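Local coordinates for PUM-HD domain-containing protein (Caenorhabditis elegans, PDB 7CGF) that binds single-stranded RNA through its Pumilio homology domain and probably recognises elements in the 3' untranslated regions of messenger RNAs, at residues Lys161-Val166 with Cys195-Arg200; Lys219-Ile224 with Val250-Asn255; Gln302-Gln307 with His347-Leu352. The protein carries 2 engineered substitutions. One frame throughout, in Å; residues are numbered along the deposited sequence.

All three contacts belong to the Pumilio homology domain, the part of PUF-8 in this model, an arc of helices that binds the RNA of chain B. They follow one another along the chain without touching: the centres of contacts 1 and 2 lie about 24 Å apart, as do those of contacts 2 and 3, while the centres of contacts 1 and 3 are about 38 Å apart. Contacts 1 and 3 carry RNA-facing residues, at A4 and G5 and at U1 respectively, so the RNA's 5' end lies toward the protein's C-terminus, as in other PUF proteins. Contact 2 stays clear of the RNA, its nearest atom about 9 Å away.

Contact 1 (Lys161-Val166 with Cys195-Arg200); sequences KAIEKV and CRVVQR. With nucleotides of chain B.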
loop_
_atom_site.group_PDB
_atom_site.type_symbol
_atom_site.label_atom_id
_atom_site.label_comp_id
_atom_site.label_asym_id
_atom_site.label_seq_id
_atom_site.Cartn_x
_atom_site.Cartn_y
_atom_site.Cartn_z
ATOM N N LYS A 161 2.792 -6.209 -4.728
ATOM C CA LYS A 161 2.371 -7.605 -4.661
ATOM C C LYS A 161 3.570 -8.524 -4.491
ATOM O O LYS A 161 3.515 -9.494 -3.725
ATOM C CB LYS A 161 1.580 -7.984 -5.919
ATOM C CG LYS A 161 0.952 -9.384 -5.875
ATOM C CD LYS A 161 -0.070 -9.497 -4.749
ATOM C CE LYS A 161 -1.462 -9.061 -5.178
ATOM N NZ LYS A 161 -2.456 -9.272 -4.080
ATOM N N ALA A 162 4.669 -8.237 -5.199
ATOM C CA ALA A 162 5.876 -9.048 -5.039
ATOM C C ALA A 162 6.365 -9.031 -3.594
ATOM O O ALA A 162 6.723 -10.076 -3.029
ATOM C CB ALA A 162 6.974 -8.546 -5.973
ATOM N N ILE A 163 6.426 -7.840 -2.991
ATOM C CA ILE A 163 6.890 -7.726 -1.607
ATOM C C ILE A 163 5.957 -8.462 -0.662
ATOM O O ILE A 163 6.402 -9.052 0.335
ATOM C CB ILE A 163 7.038 -6.234 -1.229
ATOM C CG1 ILE A 163 8.171 -5.606 -2.042
ATOM C CG2 ILE A 163 7.311 -6.059 0.271
ATOM C CD1 ILE A 163 8.105 -4.069 -2.090
ATOM N N GLU A 164 4.656 -8.453 -0.958
ATOM C CA GLU A 164 3.683 -9.116 -0.098
ATOM C C GLU A 164 3.790 -10.640 -0.169
ATOM O O GLU A 164 3.605 -11.320 0.848
ATOM C CB GLU A 164 2.275 -8.673 -0.492
ATOM C CG GLU A 164 1.951 -7.243 -0.103
ATOM C CD GLU A 164 0.722 -6.712 -0.834
ATOM O OE1 GLU A 164 0.103 -7.478 -1.618
ATOM O OE2 GLU A 164 0.392 -5.525 -0.627
ATOM N N LYS A 165 4.077 -11.195 -1.352
ATOM C CA LYS A 165 3.836 -12.613 -1.623
ATOM C C LYS A 165 5.094 -13.436 -1.849
ATOM O O LYS A 165 4.994 -14.662 -1.978
ATOM C CB LYS A 165 2.932 -12.773 -2.860
ATOM C CG LYS A 165 1.585 -12.138 -2.727
ATOM C CD LYS A 165 0.747 -12.790 -1.651
ATOM C CE LYS A 165 0.497 -14.262 -1.960
ATOM N NZ LYS A 165 -0.690 -14.772 -1.208
ATOM N N VAL A 166 6.264 -12.818 -1.923
ATOM C CA VAL A 166 7.499 -13.533 -2.221
ATOM C C VAL A 166 8.422 -13.444 -1.012
ATOM O O VAL A 166 8.499 -12.403 -0.347
ATOM C CB VAL A 166 8.179 -12.966 -3.479
ATOM C CG1 VAL A 166 9.414 -13.765 -3.830
ATOM C CG2 VAL A 166 7.194 -12.959 -4.653
ATOM N N CYS A 195 5.902 5.728 -2.402
ATOM C CA CYS A 195 5.782 5.692 -0.946
ATOM C C CYS A 195 5.108 4.410 -0.486
ATOM O O CYS A 195 5.392 3.925 0.614
ATOM C CB CYS A 195 5.018 6.910 -0.429
ATOM S SG CYS A 195 3.248 6.906 -0.880
ATOM N N ARG A 196 4.250 3.832 -1.331
ATOM C CA ARG A 196 3.564 2.596 -0.995
ATOM C C ARG A 196 4.513 1.416 -1.077
ATOM O O ARG A 196 4.392 0.454 -0.314
ATOM C CB ARG A 196 2.382 2.395 -1.950
ATOM C CG ARG A 196 1.378 3.553 -1.942
ATOM C CD ARG A 196 0.416 3.473 -0.749
ATOM N NE ARG A 196 -0.684 4.424 -0.931
ATOM C CZ ARG A 196 -1.850 4.369 -0.290
ATOM N NH1 ARG A 196 -2.096 3.400 0.571
ATOM N NH2 ARG A 196 -2.782 5.284 -0.537
ATOM N N VAL A 197 5.449 1.471 -2.021
ATOM C CA VAL A 197 6.498 0.459 -2.092
ATOM C C VAL A 197 7.346 0.489 -0.829
ATOM O O VAL A 197 7.637 -0.554 -0.239
ATOM C CB VAL A 197 7.351 0.667 -3.350
ATOM C CG1 VAL A 197 8.566 -0.275 -3.319
ATOM C CG2 VAL A 197 6.509 0.383 -4.585
ATOM N N VAL A 198 7.743 1.684 -0.389
ATOM C CA VAL A 198 8.540 1.784 0.837
ATOM C C VAL A 198 7.760 1.237 2.024
ATOM O O VAL A 198 8.296 0.481 2.847
ATOM C CB VAL A 198 8.985 3.234 1.080
ATOM C CG1 VAL A 198 9.764 3.350 2.426
ATOM C CG2 VAL A 198 9.817 3.760 -0.078
ATOM N N GLN A 199 6.475 1.596 2.132
ATOM C CA GLN A 199 5.673 1.081 3.236
ATOM C C GLN A 199 5.584 -0.440 3.205
ATOM O O GLN A 199 5.681 -1.092 4.256
ATOM C CB GLN A 199 4.279 1.699 3.207
ATOM C CG GLN A 199 4.321 3.169 3.564
ATOM C CD GLN A 199 3.002 3.854 3.320
ATOM O OE1 GLN A 199 2.013 3.566 3.996
ATOM N NE2 GLN A 199 2.970 4.759 2.332
ATOM N N ARG A 200 5.374 -1.021 2.020
ATOM C CA ARG A 200 5.265 -2.473 1.917
ATOM C C ARG A 200 6.570 -3.147 2.328
ATOM O O ARG A 200 6.561 -4.169 3.031
ATOM C CB ARG A 200 4.852 -2.859 0.491
ATOM C CG ARG A 200 3.902 -4.049 0.378
ATOM C CD ARG A 200 2.555 -3.824 1.061
ATOM N NE ARG A 200 1.844 -2.678 0.502
ATOM C CZ ARG A 200 1.513 -1.577 1.182
ATOM N NH1 ARG A 200 0.877 -0.579 0.574
ATOM N NH2 ARG A 200 1.791 -1.469 2.466
ATOM P P A B 4 -7.201 11.899 1.919
ATOM O OP1 A B 4 -8.052 12.480 0.855
ATOM O OP2 A B 4 -7.801 11.035 2.959
ATOM O "O5'" A B 4 -6.052 11.083 1.196
ATOM C "C5'" A B 4 -5.541 11.552 -0.035
ATOM C "C4'" A B 4 -4.327 10.786 -0.480
ATOM O "O4'" A B 4 -3.493 10.441 0.650
ATOM C "C3'" A B 4 -4.550 9.448 -1.157
ATOM O "O3'" A B 4 -5.024 9.557 -2.486
ATOM C "C2'" A B 4 -3.163 8.832 -1.070
ATOM O "O2'" A B 4 -2.316 9.402 -2.055
ATOM C "C1'" A B 4 -2.695 9.332 0.300
ATOM N N9 A B 4 -2.744 8.276 1.326
ATOM C C8 A B 4 -3.689 7.763 2.182
ATOM N N7 A B 4 -3.212 6.769 2.921
ATOM C C5 A B 4 -1.883 6.624 2.497
ATOM C C6 A B 4 -0.792 5.792 2.827
ATOM N N6 A B 4 -0.787 4.818 3.739
ATOM N N1 A B 4 0.364 5.992 2.167
ATOM C C2 A B 4 0.465 6.927 1.250
ATOM N N3 A B 4 -0.482 7.768 0.848
ATOM C C4 A B 4 -1.617 7.549 1.518
ATOM P P G B 5 -5.867 8.359 -3.154
ATOM O OP1 G B 5 -6.447 8.903 -4.404
ATOM O OP2 G B 5 -6.759 7.744 -2.139
ATOM O "O5'" G B 5 -4.774 7.260 -3.530
ATOM C "C5'" G B 5 -3.638 7.583 -4.321
ATOM C "C4'" G B 5 -2.879 6.345 -4.741
ATOM O "O4'" G B 5 -2.575 5.530 -3.585
ATOM C "C3'" G B 5 -3.613 5.404 -5.680
ATOM O "O3'" G B 5 -3.513 5.830 -7.022
ATOM C "C2'" G B 5 -2.937 4.061 -5.421
ATOM O "O2'" G B 5 -1.723 3.956 -6.148
ATOM C "C1'" G B 5 -2.598 4.164 -3.935
ATOM N N9 G B 5 -3.583 3.481 -3.080
ATOM C C8 G B 5 -4.818 3.943 -2.694
ATOM N N7 G B 5 -5.451 3.110 -1.913
ATOM C C5 G B 5 -4.576 2.037 -1.787
ATOM C C6 G B 5 -4.708 0.830 -1.060
ATOM O O6 G B 5 -5.657 0.439 -0.365
ATOM N N1 G B 5 -3.580 0.030 -1.202
ATOM C C2 G B 5 -2.459 0.338 -1.935
ATOM N N2 G B 5 -1.496 -0.597 -1.924
ATOM N N3 G B 5 -2.317 1.461 -2.630
ATOM C C4 G B 5 -3.414 2.252 -2.503
#
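Glu164 OE2 forms a salt bridge with Arg200 NE at 3.4 Å, the one ionic link between the two segments; Lys161 NZ, from one turn earlier on the glutamate's own helix, faces Glu164 OE1 in a long ion pair of 4.0 Å. Neither grip is tight, and the carboxylate and guanidinium planes are turned 36° apart. Arg200 is bent at chi2 (62°) and again at chi3, which lays its aliphatic part alongside the glutamate, CD 3.7 Å from Glu164 CG. The stronger polar partner of Arg200 is Glu203, which pairs with NH2, while Gln160 accepts from NH1. Lys161 likewise has a second carboxylate, that of Glu128.

Beside these charges the two short helical segments run nearly parallel, with axes 9.8 Å apart at closest approach, and pack through Ile163. Its CG2 sits 3.4 Å from Arg200 O, and its CD1 reaches Val197 CG1 at 4.0 Å, the two side chains crossing at about a right angle.

The helix segment 195-200 also presents the three RNA-facing side chains of its predicted Pumilio repeat. Gln199 turns its amide to the Watson-Crick edge of A4 of chain B: NE2 donates to N1 at 2.9 Å, nearly straight at 165°, and OE1 lies near N6, though its position is less certain. Cys195 SG approaches C2 of the same base at 3.5 Å. Arg196 slips its guanidinium between A4 and G5, one base against each face, as the middle residue of such a trio does in PUF repeats. The cysteine-glutamine pair is the family's usual adenine reader. An amide NH offered to N1 suits adenine, whose N1 is an acceptor; guanine, with a proton on N1, would probably be a poor match.

Contact 2 (Lys219-Ile224 with Val250-Asn255); sequences KRFDEI and VTRVSN
Asp222 and Arg252 join two helices of the Pumilio alpha-solenoid by a side-on, two-nitrogen salt bridge across a CA-CA gap of 9.1 Å. The segment 219-224 opens helix 221-225, and 250-255 lies near the end of helix 243-255, where one predicted repeat gives way to the next.

The charged interaction dominates. Arg252 NE donates to Asp222 OD1 at 2.7 Å along an almost straight line (174°), and Arg252 NH2 donates to Asp222 OD2 at 2.9 Å. Both oxygens lie close to the guanidinium plane, but the carboxylate is twisted 38° against it, so both oxygens are met out of the carboxylate plane, OD2 more so than OD1. Arg252 spans the gap because CG stands anti to the backbone N (chi1 -172°) and the chain stays extended out to NE. An alanine in place of Asp222 would probably leave this solvent-facing guanidinium without its carboxylate mate and free to swing. A second side-on pair of the same kind lies within 219-224, where Arg220 NH2 meets Glu223 OE2 at 2.9 Å; Arg220 also makes a cation-pi contact with Tyr186.

The apolar contribution is small. Phe221 CD2 touches Arg252 CD at 3.9 Å, with ring and guanidinium planes nearly perpendicular. Phe221 itself is buried, packing on Val234 of helix 230-240 and Phe260 of helix 257-261.

Within helix 243-255, Val250 O takes two donors from one residue: Ser254 N at 2.8 Å and Ser254 OG at 2.9 Å, arriving from opposite faces of the carbonyl plane.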
loop_
_atom_site.group_PDB
_atom_site.type_symbol
_atom_site.label_atom_id
_atom_site.label_comp_id
_atom_site.label_asym_id
_atom_site.label_seq_id
_atom_site.Cartn_x
_atom_site.Cartn_y
_atom_site.Cartn_z
ATOM N N LYS A 219 17.882 10.097 7.772
ATOM C CA LYS A 219 18.769 11.173 7.336
ATOM C C LYS A 219 18.007 12.403 6.870
ATOM O O LYS A 219 18.499 13.527 7.026
ATOM C CB LYS A 219 19.699 10.673 6.225
ATOM C CG LYS A 219 20.682 9.584 6.711
ATOM C CD LYS A 219 21.507 9.026 5.544
ATOM C CE LYS A 219 22.392 7.855 5.999
ATOM N NZ LYS A 219 23.189 7.243 4.877
ATOM N N ARG A 220 16.810 12.226 6.311
ATOM C CA ARG A 220 15.969 13.343 5.882
ATOM C C ARG A 220 14.614 13.285 6.569
ATOM O O ARG A 220 13.565 13.541 5.977
ATOM C CB ARG A 220 15.846 13.369 4.364
ATOM C CG ARG A 220 17.201 13.642 3.744
ATOM C CD ARG A 220 17.154 13.688 2.244
ATOM N NE ARG A 220 16.413 14.840 1.775
ATOM C CZ ARG A 220 16.276 15.144 0.490
ATOM N NH1 ARG A 220 16.845 14.380 -0.431
ATOM N NH2 ARG A 220 15.579 16.199 0.126
ATOM N N PHE A 221 14.657 12.969 7.861
ATOM C CA PHE A 221 13.446 12.701 8.626
ATOM C C PHE A 221 12.471 13.870 8.597
ATOM O O PHE A 221 11.277 13.683 8.326
ATOM C CB PHE A 221 13.812 12.379 10.076
ATOM C CG PHE A 221 12.621 12.029 10.912
ATOM C CD1 PHE A 221 12.075 10.759 10.842
ATOM C CD2 PHE A 221 12.020 12.980 11.729
ATOM C CE1 PHE A 221 10.974 10.427 11.582
ATOM C CE2 PHE A 221 10.909 12.641 12.478
ATOM C CZ PHE A 221 10.393 11.359 12.391
ATOM N N ASP A 222 12.942 15.078 8.925
ATOM C CA ASP A 222 12.013 16.197 9.055
ATOM C C ASP A 222 11.269 16.457 7.751
ATOM O O ASP A 222 10.056 16.714 7.765
ATOM C CB ASP A 222 12.746 17.461 9.492
ATOM C CG ASP A 222 13.275 17.377 10.904
ATOM O OD1 ASP A 222 13.015 16.371 11.604
ATOM O OD2 ASP A 222 13.950 18.344 11.309
ATOM N N GLU A 223 11.977 16.397 6.615
ATOM C CA GLU A 223 11.335 16.651 5.328
ATOM C C GLU A 223 10.330 15.560 4.999
ATOM O O GLU A 223 9.225 15.839 4.507
ATOM C CB GLU A 223 12.376 16.719 4.219
ATOM C CG GLU A 223 13.383 17.819 4.289
ATOM C CD GLU A 223 14.476 17.559 3.282
ATOM O OE1 GLU A 223 15.518 16.950 3.659
ATOM O OE2 GLU A 223 14.235 17.890 2.101
ATOM N N ILE A 224 10.708 14.305 5.241
ATOM C CA ILE A 224 9.812 13.200 4.915
ATOM C C ILE A 224 8.596 13.206 5.839
ATOM O O ILE A 224 7.460 12.964 5.401
ATOM C CB ILE A 224 10.585 11.877 4.974
ATOM C CG1 ILE A 224 11.706 11.876 3.926
ATOM C CG2 ILE A 224 9.647 10.667 4.693
ATOM C CD1 ILE A 224 12.572 10.609 3.956
ATOM N N VAL A 250 10.968 9.597 18.685
ATOM C CA VAL A 250 10.269 10.259 19.784
ATOM C C VAL A 250 11.138 11.343 20.392
ATOM O O VAL A 250 10.633 12.393 20.813
ATOM C CB VAL A 250 9.833 9.218 20.831
ATOM C CG1 VAL A 250 9.387 9.898 22.129
ATOM C CG2 VAL A 250 8.734 8.339 20.251
ATOM N N THR A 251 12.452 11.107 20.470
ATOM C CA THR A 251 13.349 12.147 20.963
ATOM C C THR A 251 13.305 13.361 20.055
ATOM O O THR A 251 13.226 14.499 20.529
ATOM C CB THR A 251 14.780 11.615 21.071
ATOM O OG1 THR A 251 14.822 10.544 22.018
ATOM C CG2 THR A 251 15.749 12.700 21.510
ATOM N N ARG A 252 13.340 13.135 18.739
ATOM C CA ARG A 252 13.327 14.256 17.805
ATOM C C ARG A 252 12.000 15.006 17.850
ATOM O O ARG A 252 11.981 16.245 17.824
ATOM C CB ARG A 252 13.617 13.765 16.389
ATOM C CG ARG A 252 13.817 14.908 15.414
ATOM C CD ARG A 252 14.600 14.479 14.193
ATOM N NE ARG A 252 14.920 15.637 13.367
ATOM C CZ ARG A 252 16.085 16.272 13.400
ATOM N NH1 ARG A 252 17.053 15.842 14.204
ATOM N NH2 ARG A 252 16.288 17.327 12.622
ATOM N N VAL A 253 10.890 14.262 17.877
ATOM C CA VAL A 253 9.558 14.856 17.959
ATOM C C VAL A 253 9.412 15.649 19.245
ATOM O O VAL A 253 8.903 16.777 19.243
ATOM C CB VAL A 253 8.488 13.754 17.839
ATOM C CG1 VAL A 253 7.128 14.273 18.261
ATOM C CG2 VAL A 253 8.439 13.215 16.398
ATOM N N SER A 254 9.855 15.080 20.365
ATOM C CA SER A 254 9.720 15.775 21.642
ATOM C C SER A 254 10.558 17.041 21.679
ATOM O O SER A 254 10.103 18.073 22.189
ATOM C CB SER A 254 10.106 14.846 22.790
ATOM O OG SER A 254 9.192 13.766 22.856
ATOM N N ASN A 255 11.782 16.987 21.146
ATOM C CA ASN A 255 12.642 18.161 21.143
ATOM C C ASN A 255 12.141 19.253 20.213
ATOM O O ASN A 255 12.568 20.405 20.347
ATOM C CB ASN A 255 14.075 17.779 20.762
ATOM C CG ASN A 255 14.774 16.985 21.851
ATOM O OD1 ASN A 255 14.369 17.018 23.014
ATOM N ND2 ASN A 255 15.839 16.284 21.483
#

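Contact 3 (Gln302-Gln307 with His347-Leu352); sequences QMMKDQ and HILAKL. With nucleotides of chain B.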
loop_
_atom_site.group_PDB
_atom_site.type_symbol
_atom_site.label_atom_id
_atom_site.label_comp_id
_atom_site.label_asym_id
_atom_site.label_seq_id
_atom_site.Cartn_x
_atom_site.Cartn_y
_atom_site.Cartn_z
ATOM N N GLN A 302 -0.411 26.384 23.714
ATOM C CA GLN A 302 -0.228 26.873 22.350
ATOM C C GLN A 302 -0.750 25.868 21.333
ATOM O O GLN A 302 -1.382 26.244 20.338
ATOM C CB GLN A 302 1.247 27.157 22.088
ATOM C CG GLN A 302 1.898 28.083 23.102
ATOM C CD GLN A 302 3.382 28.263 22.863
ATOM O OE1 GLN A 302 3.839 28.301 21.723
ATOM N NE2 GLN A 302 4.149 28.357 23.947
ATOM N N MET A 303 -0.506 24.580 21.579
ATOM C CA MET A 303 -0.958 23.542 20.659
ATOM C C MET A 303 -2.477 23.512 20.550
ATOM O O MET A 303 -3.023 23.290 19.466
ATOM C CB MET A 303 -0.415 22.186 21.120
ATOM C CG MET A 303 1.072 22.015 20.847
ATOM S SD MET A 303 1.723 20.521 21.636
ATOM C CE MET A 303 0.837 19.239 20.755
ATOM N N MET A 304 -3.180 23.732 21.658
ATOM C CA MET A 304 -4.636 23.674 21.627
ATOM C C MET A 304 -5.237 24.812 20.814
ATOM O O MET A 304 -6.389 24.703 20.381
ATOM C CB MET A 304 -5.191 23.693 23.053
ATOM C CG MET A 304 -4.931 22.412 23.831
ATOM S SD MET A 304 -5.420 22.518 25.565
ATOM C CE MET A 304 -7.192 22.336 25.398
ATOM N N LYS A 305 -4.488 25.889 20.598
ATOM C CA LYS A 305 -4.939 27.016 19.794
ATOM C C LYS A 305 -4.705 26.814 18.302
ATOM O O LYS A 305 -5.092 27.683 17.513
ATOM C CB LYS A 305 -4.229 28.296 20.243
ATOM C CG LYS A 305 -4.558 28.735 21.669
ATOM C CD LYS A 305 -3.589 29.805 22.156
ATOM C CE LYS A 305 -3.951 30.270 23.560
ATOM N NZ LYS A 305 -2.883 31.101 24.179
ATOM N N ASP A 306 -4.091 25.701 17.895
ATOM C CA ASP A 306 -3.607 25.531 16.532
ATOM C C ASP A 306 -4.471 24.546 15.754
ATOM O O ASP A 306 -5.014 23.584 16.306
ATOM C CB ASP A 306 -2.139 25.068 16.525
ATOM C CG ASP A 306 -1.607 24.833 15.121
ATOM O OD1 ASP A 306 -1.167 25.805 14.462
ATOM O OD2 ASP A 306 -1.616 23.666 14.677
ATOM N N GLN A 307 -4.586 24.815 14.448
ATOM C CA GLN A 307 -5.492 24.077 13.574
ATOM C C GLN A 307 -5.159 22.588 13.497
ATOM O O GLN A 307 -6.063 21.767 13.308
ATOM C CB GLN A 307 -5.454 24.694 12.176
ATOM C CG GLN A 307 -4.060 24.669 11.552
ATOM C CD GLN A 307 -4.028 25.287 10.179
ATOM O OE1 GLN A 307 -5.054 25.359 9.499
ATOM N NE2 GLN A 307 -2.859 25.742 9.763
ATOM N N HIS A 347 -15.323 24.082 21.207
ATOM C CA HIS A 347 -15.440 22.687 20.802
ATOM C C HIS A 347 -14.244 21.862 21.265
ATOM O O HIS A 347 -14.396 20.678 21.584
ATOM C CB HIS A 347 -15.586 22.608 19.281
ATOM C CG HIS A 347 -15.926 21.243 18.769
ATOM N ND1 HIS A 347 -16.736 20.367 19.461
ATOM C CD2 HIS A 347 -15.573 20.605 17.627
ATOM C CE1 HIS A 347 -16.861 19.248 18.770
ATOM N NE2 HIS A 347 -16.166 19.367 17.653
ATOM N N ILE A 348 -13.058 22.471 21.318
ATOM C CA ILE A 348 -11.845 21.729 21.653
ATOM C C ILE A 348 -11.865 21.315 23.118
ATOM O O ILE A 348 -11.635 20.146 23.454
ATOM C CB ILE A 348 -10.598 22.565 21.303
ATOM C CG1 ILE A 348 -10.443 22.666 19.778
ATOM C CG2 ILE A 348 -9.352 21.979 21.953
ATOM C CD1 ILE A 348 -9.478 23.761 19.303
ATOM N N LEU A 349 -12.165 22.259 24.014
ATOM C CA LEU A 349 -12.316 21.913 25.422
ATOM C C LEU A 349 -13.524 21.023 25.666
ATOM O O LEU A 349 -13.582 20.345 26.698
ATOM C CB LEU A 349 -12.417 23.184 26.265
ATOM C CG LEU A 349 -11.102 23.926 26.505
ATOM C CD1 LEU A 349 -11.362 25.386 26.817
ATOM C CD2 LEU A 349 -10.330 23.271 27.636
ATOM N N ALA A 350 -14.482 21.003 24.739
ATOM C CA ALA A 350 -15.674 20.182 24.920
ATOM C C ALA A 350 -15.354 18.698 24.775
ATOM O O ALA A 350 -15.872 17.870 25.532
ATOM C CB ALA A 350 -16.758 20.606 23.927
ATOM N N LYS A 351 -14.501 18.337 23.810
ATOM C CA LYS A 351 -14.098 16.941 23.702
ATOM C C LYS A 351 -13.167 16.528 24.831
ATOM O O LYS A 351 -12.937 15.330 25.011
ATOM C CB LYS A 351 -13.425 16.665 22.359
ATOM C CG LYS A 351 -14.057 17.365 21.176
ATOM C CD LYS A 351 -13.480 16.840 19.891
ATOM C CE LYS A 351 -12.243 17.631 19.537
ATOM N NZ LYS A 351 -11.501 17.082 18.365
ATOM N N LEU A 352 -12.632 17.482 25.592
ATOM C CA LEU A 352 -11.821 17.175 26.761
ATOM C C LEU A 352 -12.580 17.313 28.074
ATOM O O LEU A 352 -11.975 17.138 29.137
ATOM C CB LEU A 352 -10.583 18.074 26.805
ATOM C CG LEU A 352 -9.587 17.971 25.651
ATOM C CD1 LEU A 352 -8.454 18.935 25.885
ATOM C CD2 LEU A 352 -9.069 16.553 25.545
ATOM P P U B 1 -15.979 21.533 13.295
ATOM O OP1 U B 1 -15.489 22.779 13.948
ATOM O OP2 U B 1 -16.328 20.369 14.164
ATOM O "O5'" U B 1 -14.939 21.090 12.159
ATOM C "C5'" U B 1 -14.592 21.968 11.092
ATOM C "C4'" U B 1 -13.131 22.350 11.122
ATOM O "O4'" U B 1 -12.783 22.847 12.444
ATOM C "C3'" U B 1 -12.136 21.221 10.872
ATOM O "O3'" U B 1 -11.954 20.940 9.493
ATOM C "C2'" U B 1 -10.879 21.723 11.574
ATOM O "O2'" U B 1 -10.183 22.683 10.794
ATOM C "C1'" U B 1 -11.474 22.443 12.786
ATOM N N1 U B 1 -11.546 21.543 13.954
ATOM C C2 U B 1 -10.408 21.439 14.734
ATOM O O2 U B 1 -9.388 22.065 14.511
ATOM N N3 U B 1 -10.523 20.571 15.784
ATOM C C4 U B 1 -11.620 19.820 16.118
ATOM O O4 U B 1 -11.554 19.092 17.092
ATOM C C5 U B 1 -12.757 19.966 15.260
ATOM C C6 U B 1 -12.671 20.805 14.231
#
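Nearly all the side-chain packing here converges on one methyl group: Met304 CE is touched by three different aliphatic residues of the segment 347-352. Leu352 comes closest, CD1 to Met304 CE at 3.7 Å, the two side chains meeting tip to tip. Leu349 crosses the methionine at about a right angle and brings CD2 to 4.0 Å from the same methyl. Ile348 adds its CG2 branch, 4.1 Å from Met304 CE. The methionine runs extended to its sulfur and then bends, chi3 77°, and this last turn swings CE in among the three.

The other branch of Ile348 goes to the backbone instead: CD1 lies 3.4 Å from Met304 O, a van der Waals contact. The contact across the two segments is thus one of shape and hydrophobicity, buried and without polar pairing between them.

Helix 345-351 borders the RNA. Lys351 NZ is modelled 2.4 Å from O4 of U1 of chain B, too short to be taken at face value, so the exact position of the ammonium is doubtful. His347 CD2 approaches the phosphate oxygen OP2 of that nucleotide at 3.6 Å, and Gln307 O stands 3.5 Å from the uracil O2. Both segments therefore border the RNA-binding surface with atoms other than those that pack together.

Three other helices surround this junction. Helix 336-339 lies against both partners, with Leu339 touching Met304 and Leu349. Helix 309-319 packs on Met303 and, through Gln314, on Leu352; its start is capped by Asp306 OD2, which accepts from the backbone nitrogens of Tyr308 and Ala309. Helix 257-261, within the predicted repeat 252-287, meets Met303 through Leu257 and Ala261.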